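Local coordinates for ribosome inactivating type 1 protein (Iris hollandica, PDB 3MVG), which belongs to the type 1 ribosome-inactivating proteins, plant proteins made of a single chain and named for their inactivation of ribosomes, at residues 10-13 with 14-17; 19-22 with 23-27; 129-132 with 133-137. All coordinates share one frame; numbering follows the deposited sequence.

Interaction 1: 10-13 with 14-17; sequences GTTR and RSYS
Ser-15 OG is gripped by two groups, the backbone of Thr-12 and a water. Thr-12 N donates to it over 3.0 Å in a nearly straight bond, with an N-H...O angle of 171°. Water 1 lies 2.7 Å from the same OG and donates to Thr-11 OG1, a hydroxyl also hydrogen-bonded to Val-8 O. The reciprocal bond runs from Ser-15 N to Thr-12 OG1, an oxygen that a bound glycerol shares, and is again 3.0 Å long but less straight at 159°. These two crossed bonds define a capping box, with Thr-12 as the N-cap of helix 13-27. Thr-12 OG1 (chi1 61°) and Ser-15 OG both stand between their own backbone N and carbonyl carbon, a placing that turns each oxygen to the amide of the other residue. Thr-12 OG1 thus takes up the amide of Ser-15, in a first turn whose N-H groups have no preceding helical carbonyl, while Ser-15 OG holds the amide of the N-cap residue itself; Asp-178 accepts from Arg-13 N. Beyond the box the regular helical pattern starts, with Tyr-16 N donating to Thr-12 O at 3.1 Å and Ser-17 N to Arg-13 O at 3.0 Å. The CB of Tyr-16 rests 3.6 Å from Thr-12 O, while its ring leads away. The end of Arg-14 also leads away from the cap, and its NE forms a salt bridge with Asp-18 of the second subunit. The cap closes the loop that leads from strand 3-7 into helix 13-27; from the helix Tyr-16 bonds through its hydroxyl to Leu-158 O and packs on helix 166-173, and both it and Thr-11 touch Ile-176 of strand 176-177.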
# COMPACT_ATOMS: atom_id res chain seq x y z
N GLY A 10 -18.80 2.82 -8.27
CA GLY A 10 -18.33 1.44 -8.19
C GLY A 10 -16.87 1.27 -7.79
O GLY A 10 -16.33 0.18 -7.93
N THR A 11 -16.23 2.34 -7.31
CA THR A 11 -14.81 2.28 -6.95
C THR A 11 -14.51 1.19 -5.93
O THR A 11 -15.17 1.07 -4.89
CB THR A 11 -14.30 3.63 -6.42
OG1 THR A 11 -14.30 4.58 -7.49
CG2 THR A 11 -12.87 3.52 -5.89
N THR A 12 -13.48 0.41 -6.25
CA THR A 12 -12.92 -0.58 -5.34
C THR A 12 -11.43 -0.24 -5.13
O THR A 12 -10.88 0.62 -5.83
CB THR A 12 -13.03 -1.99 -5.94
OG1 THR A 12 -12.29 -2.02 -7.17
CG2 THR A 12 -14.49 -2.38 -6.20
N ARG A 13 -10.79 -0.92 -4.18
CA ARG A 13 -9.35 -0.75 -3.98
C ARG A 13 -8.63 -1.05 -5.29
O ARG A 13 -7.74 -0.29 -5.72
CB ARG A 13 -8.84 -1.67 -2.87
CG ARG A 13 -9.51 -1.46 -1.52
CD ARG A 13 -8.95 -2.42 -0.46
NE ARG A 13 -9.97 -2.87 0.49
CZ ARG A 13 -9.96 -2.62 1.79
NH1 ARG A 13 -8.97 -1.92 2.33
NH2 ARG A 13 -10.93 -3.07 2.57
N ARG A 14 -9.04 -2.13 -5.94
CA ARG A 14 -8.44 -2.59 -7.19
C ARG A 14 -8.61 -1.59 -8.33
O ARG A 14 -7.66 -1.31 -9.05
CB ARG A 14 -9.05 -3.95 -7.56
CG ARG A 14 -8.26 -4.80 -8.53
CD ARG A 14 -8.93 -6.17 -8.58
NE ARG A 14 -8.17 -7.19 -9.30
CZ ARG A 14 -8.42 -7.58 -10.55
NH1 ARG A 14 -7.67 -8.52 -11.11
NH2 ARG A 14 -9.41 -7.03 -11.25
N SER A 15 -9.81 -1.03 -8.49
CA SER A 15 -10.05 -0.09 -9.58
C SER A 15 -9.26 1.21 -9.41
O SER A 15 -8.75 1.76 -10.39
CB SER A 15 -11.53 0.19 -9.83
OG SER A 15 -12.13 0.99 -8.81
N TYR A 16 -9.15 1.68 -8.17
CA TYR A 16 -8.37 2.89 -7.91
C TYR A 16 -6.89 2.62 -8.16
O TYR A 16 -6.21 3.40 -8.83
CB TYR A 16 -8.63 3.39 -6.49
CG TYR A 16 -7.85 4.64 -6.16
CD1 TYR A 16 -8.18 5.86 -6.74
CD2 TYR A 16 -6.78 4.59 -5.28
CE1 TYR A 16 -7.45 7.02 -6.45
CE2 TYR A 16 -6.04 5.73 -4.98
CZ TYR A 16 -6.39 6.93 -5.56
OH TYR A 16 -5.64 8.05 -5.24
N SER A 17 -6.38 1.51 -7.66
CA SER A 17 -4.98 1.16 -7.88
C SER A 17 -4.67 0.89 -9.36
O SER A 17 -3.59 1.27 -9.83
CB SER A 17 -4.60 -0.04 -7.03
OG SER A 17 -4.59 0.33 -5.67
O HOH W 1 -13.34 3.07 -10.04

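Interaction 2: 19-22 with 23-27; sequences FLQN and LRNRL
Helix 13-27 carries this contact over its last turns, where Gln-21 reaches forward to residues three and four positions on. Its chain leaves with CG anti to the backbone N and then bends at chi2 (55°), which lays the amide along the helix toward Arg-24 and Asn-25. There OE1 accepts from Arg-24 NH1 at 3.1 Å, with the donor above the carbonyl plane, 42° out of it, and the oxygen near the edge of the guanidinium. NE2 makes a weak bond to Asn-25 OD1, 3.0 Å long, the two amide planes standing 64° apart. Gln-21 OE1 also takes a bond from Arg-166, so two arginines share one oxygen. Farther round the helix, water 2 accepts from Asn-25 ND2 and, in the guanidinium plane, from Arg-26 NH1 at 2.8 Å. On the buried side Leu-23 CD2 lies 4.3 Å from both Phe-19 CZ and Leu-20 CD2, and the leucine continues onto Val-52 of strand 49-55 and Val-159 of helix 146-164. Backbone bonds such as Arg-24 N to Leu-20 O, 2.9 Å, keep the i to i+4 spacing. Arg-24 is a buried polar exception, its NE donating to Ala-163 O and its NH2 forming a salt bridge with Glu-169. With Phe-19 and Leu-23 packed on strand 49-55, and Asn-22, Asn-25 and Arg-26 on the outer side, the arrangement is otherwise that of an amphipathic alpha-helix.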
# COMPACT_ATOMS: atom_id res chain seq x y z
N PHE A 19 -6.19 2.31 -11.91
CA PHE A 19 -6.15 3.66 -12.47
C PHE A 19 -4.77 4.30 -12.27
O PHE A 19 -4.15 4.76 -13.22
CB PHE A 19 -7.27 4.51 -11.86
CG PHE A 19 -7.02 5.99 -11.92
CD1 PHE A 19 -6.86 6.65 -13.13
CD2 PHE A 19 -6.96 6.74 -10.75
CE1 PHE A 19 -6.63 8.03 -13.19
CE2 PHE A 19 -6.74 8.12 -10.80
CZ PHE A 19 -6.57 8.76 -12.02
N LEU A 20 -4.28 4.29 -11.04
CA LEU A 20 -2.99 4.92 -10.76
C LEU A 20 -1.86 4.23 -11.49
O LEU A 20 -0.92 4.89 -11.93
CB LEU A 20 -2.71 4.95 -9.26
CG LEU A 20 -3.62 5.86 -8.43
CD1 LEU A 20 -3.17 5.78 -6.99
CD2 LEU A 20 -3.56 7.31 -8.91
N GLN A 21 -1.91 2.91 -11.60
CA GLN A 21 -0.82 2.21 -12.28
C GLN A 21 -0.81 2.54 -13.77
O GLN A 21 0.25 2.78 -14.35
CB GLN A 21 -0.87 0.70 -12.02
CG GLN A 21 0.39 -0.02 -12.52
CD GLN A 21 1.66 0.58 -11.95
OE1 GLN A 21 1.74 0.89 -10.76
NE2 GLN A 21 2.68 0.73 -12.78
N ASN A 22 -1.98 2.55 -14.40
CA ASN A 22 -2.07 2.97 -15.80
C ASN A 22 -1.59 4.41 -15.98
O ASN A 22 -0.92 4.74 -16.96
CB ASN A 22 -3.50 2.82 -16.32
CG ASN A 22 -3.84 1.39 -16.68
OD1 ASN A 22 -2.98 0.63 -17.15
ND2 ASN A 22 -5.09 1.01 -16.48
N LEU A 23 -1.92 5.26 -15.01
CA LEU A 23 -1.44 6.62 -15.02
C LEU A 23 0.10 6.69 -14.96
O LEU A 23 0.73 7.37 -15.77
CB LEU A 23 -2.10 7.40 -13.88
CG LEU A 23 -1.64 8.83 -13.68
CD1 LEU A 23 -1.91 9.69 -14.90
CD2 LEU A 23 -2.34 9.42 -12.47
N ARG A 24 0.69 5.96 -14.03
CA ARG A 24 2.15 5.92 -13.92
C ARG A 24 2.79 5.43 -15.22
O ARG A 24 3.81 5.97 -15.64
CB ARG A 24 2.60 5.02 -12.77
CG ARG A 24 2.23 5.52 -11.38
CD ARG A 24 2.91 4.68 -10.30
NE ARG A 24 2.31 5.00 -9.01
CZ ARG A 24 1.32 4.32 -8.43
NH1 ARG A 24 0.86 3.20 -8.97
NH2 ARG A 24 0.80 4.77 -7.30
N ASN A 25 2.18 4.43 -15.84
CA ASN A 25 2.73 3.86 -17.07
C ASN A 25 2.75 4.85 -18.23
O ASN A 25 3.67 4.84 -19.05
CB ASN A 25 1.96 2.59 -17.46
CG ASN A 25 2.21 1.44 -16.51
OD1 ASN A 25 3.12 1.46 -15.69
ND2 ASN A 25 1.37 0.41 -16.61
N ARG A 26 1.75 5.73 -18.28
CA ARG A 26 1.69 6.77 -19.31
C ARG A 26 2.54 7.99 -18.98
O ARG A 26 3.07 8.64 -19.88
CB ARG A 26 0.24 7.20 -19.57
CG ARG A 26 -0.73 6.08 -20.01
CD ARG A 26 -0.49 5.54 -21.43
NE ARG A 26 0.71 4.70 -21.53
CZ ARG A 26 0.80 3.45 -21.08
NH1 ARG A 26 -0.25 2.87 -20.51
NH2 ARG A 26 1.94 2.78 -21.21
N LEU A 27 2.66 8.33 -17.69
CA LEU A 27 3.53 9.42 -17.26
C LEU A 27 4.99 9.10 -17.52
O LEU A 27 5.74 9.94 -18.00
CB LEU A 27 3.33 9.71 -15.77
CG LEU A 27 2.00 10.38 -15.40
CD1 LEU A 27 1.82 10.29 -13.91
CD2 LEU A 27 1.98 11.84 -15.85
O HOH W 2 -0.81 0.74 -18.79

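Interaction 3: 129-132 with 133-137; sequences LATA and ITTLH. Unlike the reference sequence in segment 133-137: Thr-134 (reference Ser).
The peptide carbonyl of Thr-131 is the flat group at the centre of this contact, and Thr-135 meets it on both faces. Thr-135 OG1 donates to Thr-131 O from one face at 2.8 Å, standing 38° out of the carbonyl plane. Thr-135 N donates from the opposite face at 2.9 Å, tilted by 23°. One oxygen therefore takes two bonds from a single residue, the familiar arrangement of a threonine hydroxyl folded back onto the i-4 carbonyl of an alpha-helix, here helix 126-138. The torsion explains the reach: with chi1 at -60°, OG1 lies anti to its own carbonyl carbon and beside its backbone N, which lets hydroxyl and amide address the same acceptor. The hydroxyl of Thr-131 itself bonds back to Asn-127 O, one turn earlier. Regular backbone bonds run alongside, among them Leu-136 N to Ala-132 O at 3.0 Å and Ile-133 N to Leu-129 O, also 3.0 Å. Thr-134, a threonine where the reference sequence has serine, sends its OG1 to Asp-56, while its backbone N bonds to Ala-130 O. Leu-136 touches both Leu-155 of helix 146-164 and Ile-62 of strand 61-67, and Ile-133 also touches Ile-62, evidence that the helix is packed against both a neighbouring helix and the sheet. Where the apolar side chains turn along the helix, that of Leu-129, in the conformer given, crosses that of Ile-133 obliquely. The isoleucine also approaches the backbone of the preceding turn: Ile-133 CG1 lies 3.3 Å from Leu-129 O, and its terminal CD1 3.5 Å from the same oxygen.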
# COMPACT_ATOMS: atom_id res chain seq x y z
N LEU A 129 -13.19 13.18 -3.41
CA LEU A 129 -12.79 13.14 -4.81
C LEU A 129 -13.99 13.47 -5.72
O LEU A 129 -13.89 14.33 -6.61
CB LEU A 129 -12.21 11.76 -5.15
CG LEU A 129 -11.20 11.66 -6.30
CD1 LEU A 129 -10.52 10.30 -6.30
CD2 LEU A 129 -11.87 11.91 -7.64
N ALA A 130 -15.12 12.81 -5.48
CA ALA A 130 -16.35 13.08 -6.23
C ALA A 130 -16.81 14.53 -6.08
O ALA A 130 -17.15 15.18 -7.06
CB ALA A 130 -17.46 12.13 -5.81
N THR A 131 -16.77 15.04 -4.85
CA THR A 131 -17.19 16.41 -4.60
C THR A 131 -16.29 17.42 -5.32
O THR A 131 -16.77 18.41 -5.87
CB THR A 131 -17.23 16.67 -3.09
OG1 THR A 131 -18.25 15.85 -2.53
CG2 THR A 131 -17.53 18.14 -2.79
N ALA A 132 -14.99 17.15 -5.34
CA ALA A 132 -14.04 18.02 -6.02
C ALA A 132 -14.32 18.04 -7.53
O ALA A 132 -14.29 19.10 -8.15
CB ALA A 132 -12.61 17.59 -5.72
N ILE A 133 -14.60 16.87 -8.10
CA ILE A 133 -14.95 16.81 -9.52
C ILE A 133 -16.21 17.62 -9.80
O ILE A 133 -16.24 18.42 -10.73
CB ILE A 133 -15.17 15.36 -10.00
CG1 ILE A 133 -13.88 14.54 -9.87
CG2 ILE A 133 -15.69 15.34 -11.44
CD1 ILE A 133 -14.15 13.03 -9.88
N THR A 134 -17.25 17.41 -9.00
CA THR A 134 -18.52 18.13 -9.19
C THR A 134 -18.31 19.64 -9.08
O THR A 134 -18.87 20.41 -9.87
CB THR A 134 -19.58 17.69 -8.16
OG1 THR A 134 -19.85 16.30 -8.33
CG2 THR A 134 -20.87 18.44 -8.36
N THR A 135 -17.51 20.05 -8.10
CA THR A 135 -17.26 21.47 -7.86
C THR A 135 -16.58 22.11 -9.06
O THR A 135 -17.03 23.16 -9.54
CB THR A 135 -16.44 21.67 -6.58
OG1 THR A 135 -17.17 21.14 -5.47
CG2 THR A 135 -16.18 23.15 -6.33
N LEU A 136 -15.54 21.47 -9.59
CA LEU A 136 -14.89 21.99 -10.77
C LEU A 136 -15.80 21.91 -11.99
O LEU A 136 -15.79 22.80 -12.84
CB LEU A 136 -13.57 21.25 -11.04
CG LEU A 136 -12.47 21.46 -9.99
CD1 LEU A 136 -11.16 20.89 -10.50
CD2 LEU A 136 -12.28 22.95 -9.62
N HIS A 137 -16.61 20.86 -12.07
CA HIS A 137 -17.54 20.73 -13.20
C HIS A 137 -18.48 21.93 -13.29
O HIS A 137 -18.74 22.44 -14.38
CB HIS A 137 -18.36 19.44 -13.09
CG HIS A 137 -19.23 19.20 -14.29
ND1 HIS A 137 -20.53 19.65 -14.37
CD2 HIS A 137 -18.96 18.59 -15.47
CE1 HIS A 137 -21.04 19.30 -15.54
NE2 HIS A 137 -20.11 18.66 -16.22

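Interactions 1 and 2 follow one another on helix 13-27, their centres about 14 Å apart, and both have residues reaching the second subunit. Interaction 3 lies on helix 126-138, with its centre about 18 Å from that of interaction 1, and no other protein chain touches it. It is the buried contact of the three, whereas the other two are partly buried. Their chemistry follows position: the helix start in interaction 1 is closed by exchanged side-chain and backbone bonds, the later turns in interaction 2 pair linked amides and arginines with a leucine-phenylalanine packing face, and the internal turns of interaction 3 turn a hydroxyl onto the backbone. Helix 146-164 borders all three.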